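Local coordinates for type IV pilus secretin PilQ family protein (Vibrio cholerae, PDB 6W6M) that forms the outer-membrane secretin channel of the type IV competence pilus, through which the pilus probably passes during natural transformation, at residues 442-447 / 456-461. Residues are numbered along the deposited sequence; the frame is centred on the assembly and turned at random.
Sequences IPYLES and AFKKAV
In the secretin domain, strands 434-444 and 456-471 pair, next to their connecting loop, as the two arms of an antiparallel beta hairpin, with Ile442 facing Lys458 and Pro443 facing Phe457. Ile442 and Lys458 form a hydrogen-bonded pair: Ile442 N gives its hydrogen to Lys458 O at 2.8 Å, and Lys458 N returns one to Ile442 O at 2.9 Å. Farther toward the connecting loop, Tyr444 N donates to Ala456 O at 2.8 Å. Pro443, lacking an N-H, forms a non-hydrogen-bonded pair with Phe457, and its CB packs on Phe457 CE1 at 3.8 Å. On the face shared by Ile442, Tyr444 and Lys458, the Tyr444 ring slants back along the strand, with CG beside its own backbone N (chi1 -80°), and brings its CD2-CE2 side obliquely against Lys458 CB. Tyr444 OH hydrogen-bonds to Val499 O of the same chain, which helps hold the outer end of the ring, while Ile501 touches both Tyr444 and Lys458. The aromatic rings also join subunits: Phe457 meets Tyr444 of one neighbouring subunit edge-to-face, and Tyr444 meets Phe457 of another likewise. Repeated from chain to chain, these ring pairs link successive hairpins, a pattern consistent with the inward-reaching gate of a secretin channel.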
loop_
_atom_site.group_PDB
_atom_site.type_symbol
_atom_site.label_atom_id
_atom_site.label_comp_id
_atom_site.label_asym_id
_atom_site.label_seq_id
_atom_site.Cartn_x
_atom_site.Cartn_y
_atom_site.Cartn_z
ATOM N N ILE A 442 -5.047 10.743 -33.270
ATOM C CA ILE A 442 -4.525 11.811 -32.418
ATOM C C ILE A 442 -3.980 11.202 -31.126
ATOM O O ILE A 442 -4.697 10.447 -30.454
ATOM C CB ILE A 442 -5.612 12.843 -32.132
ATOM C CG1 ILE A 442 -6.160 13.404 -33.436
ATOM C CG2 ILE A 442 -5.075 13.976 -31.305
ATOM C CD1 ILE A 442 -5.129 14.055 -34.283
ATOM N N PRO A 443 -2.715 11.497 -30.810
ATOM C CA PRO A 443 -2.119 11.000 -29.577
ATOM C C PRO A 443 -2.632 11.859 -28.444
ATOM O O PRO A 443 -2.407 13.066 -28.442
ATOM C CB PRO A 443 -0.630 11.261 -29.785
ATOM C CG PRO A 443 -0.588 12.436 -30.694
ATOM C CD PRO A 443 -1.762 12.279 -31.613
ATOM N N TYR A 444 -3.275 11.271 -27.443
ATOM C CA TYR A 444 -3.744 12.072 -26.308
ATOM C C TYR A 444 -2.864 11.830 -25.089
ATOM O O TYR A 444 -2.362 10.725 -24.893
ATOM C CB TYR A 444 -5.223 11.832 -26.016
ATOM C CG TYR A 444 -6.112 12.616 -26.948
ATOM C CD1 TYR A 444 -6.494 13.914 -26.644
ATOM C CD2 TYR A 444 -6.539 12.073 -28.151
ATOM C CE1 TYR A 444 -7.294 14.642 -27.500
ATOM C CE2 TYR A 444 -7.335 12.793 -29.015
ATOM C CZ TYR A 444 -7.711 14.074 -28.683
ATOM O OH TYR A 444 -8.509 14.788 -29.543
ATOM N N LEU A 445 -2.706 12.841 -24.241
ATOM C CA LEU A 445 -1.807 12.684 -23.105
ATOM C C LEU A 445 -2.424 11.998 -21.898
ATOM O O LEU A 445 -3.165 12.612 -21.124
ATOM C CB LEU A 445 -1.216 14.032 -22.690
ATOM C CG LEU A 445 -0.285 13.995 -21.476
ATOM C CD1 LEU A 445 0.745 12.886 -21.610
ATOM C CD2 LEU A 445 0.396 15.336 -21.261
ATOM N N GLU A 446 -2.112 10.699 -21.839
ATOM C CA GLU A 446 -2.439 9.682 -20.823
ATOM C C GLU A 446 -3.769 8.941 -20.922
ATOM O O GLU A 446 -4.773 9.447 -21.412
ATOM C CB GLU A 446 -2.196 10.125 -19.366
ATOM C CG GLU A 446 -0.871 10.814 -19.113
ATOM C CD GLU A 446 -0.658 11.090 -17.641
ATOM O OE1 GLU A 446 -0.375 12.254 -17.286
ATOM O OE2 GLU A 446 -0.792 10.144 -16.837
ATOM N N SER A 447 -3.716 7.719 -20.417
ATOM C CA SER A 447 -4.838 6.809 -20.267
ATOM C C SER A 447 -4.531 6.215 -18.893
ATOM O O SER A 447 -3.388 5.840 -18.612
ATOM C CB SER A 447 -4.851 5.739 -21.349
ATOM O OG SER A 447 -5.928 4.839 -21.150
ATOM N N ALA A 456 -2.713 7.207 -25.343
ATOM C CA ALA A 456 -3.458 6.424 -26.321
ATOM C C ALA A 456 -3.804 7.284 -27.525
ATOM O O ALA A 456 -3.385 8.436 -27.629
ATOM C CB ALA A 456 -4.723 5.819 -25.707
ATOM N N PHE A 457 -4.580 6.707 -28.437
ATOM C CA PHE A 457 -4.889 7.326 -29.718
ATOM C C PHE A 457 -6.389 7.344 -29.944
ATOM O O PHE A 457 -7.033 6.294 -29.942
ATOM C CB PHE A 457 -4.206 6.589 -30.868
ATOM C CG PHE A 457 -2.720 6.643 -30.812
ATOM C CD1 PHE A 457 -2.040 7.729 -31.303
ATOM C CD2 PHE A 457 -1.999 5.608 -30.255
ATOM C CE1 PHE A 457 -0.676 7.786 -31.242
ATOM C CE2 PHE A 457 -0.632 5.663 -30.189
ATOM C CZ PHE A 457 0.024 6.753 -30.684
ATOM N N LYS A 458 -6.903 8.533 -30.236
ATOM C CA LYS A 458 -8.296 8.721 -30.596
ATOM C C LYS A 458 -8.313 8.788 -32.131
ATOM O O LYS A 458 -7.327 9.174 -32.753
ATOM C CB LYS A 458 -8.859 9.997 -29.982
ATOM C CG LYS A 458 -10.310 10.253 -30.348
ATOM C CD LYS A 458 -11.218 9.149 -29.842
ATOM C CE LYS A 458 -12.681 9.498 -30.063
ATOM N NZ LYS A 458 -13.582 8.350 -29.775
ATOM N N LYS A 459 -9.430 8.426 -32.745
ATOM C CA LYS A 459 -9.510 8.389 -34.195
ATOM C C LYS A 459 -10.337 9.545 -34.726
ATOM O O LYS A 459 -11.323 9.951 -34.110
ATOM C CB LYS A 459 -10.107 7.073 -34.670
ATOM C CG LYS A 459 -9.264 5.878 -34.355
ATOM C CD LYS A 459 -9.902 4.632 -34.906
ATOM C CE LYS A 459 -9.093 3.406 -34.559
ATOM N NZ LYS A 459 -9.790 2.162 -34.967
ATOM N N ALA A 460 -9.926 10.075 -35.870
ATOM C CA ALA A 460 -10.678 11.078 -36.609
ATOM C C ALA A 460 -10.648 10.622 -38.062
ATOM O O ALA A 460 -9.749 10.988 -38.818
ATOM C CB ALA A 460 -10.083 12.453 -36.420
ATOM N N VAL A 461 -11.621 9.793 -38.437
ATOM C CA VAL A 461 -11.604 9.061 -39.693
ATOM C C VAL A 461 -12.952 9.198 -40.386
ATOM O O VAL A 461 -13.956 9.557 -39.782
ATOM C CB VAL A 461 -11.267 7.565 -39.493
ATOM C CG1 VAL A 461 -9.876 7.395 -38.951
ATOM C CG2 VAL A 461 -12.272 6.917 -38.577
#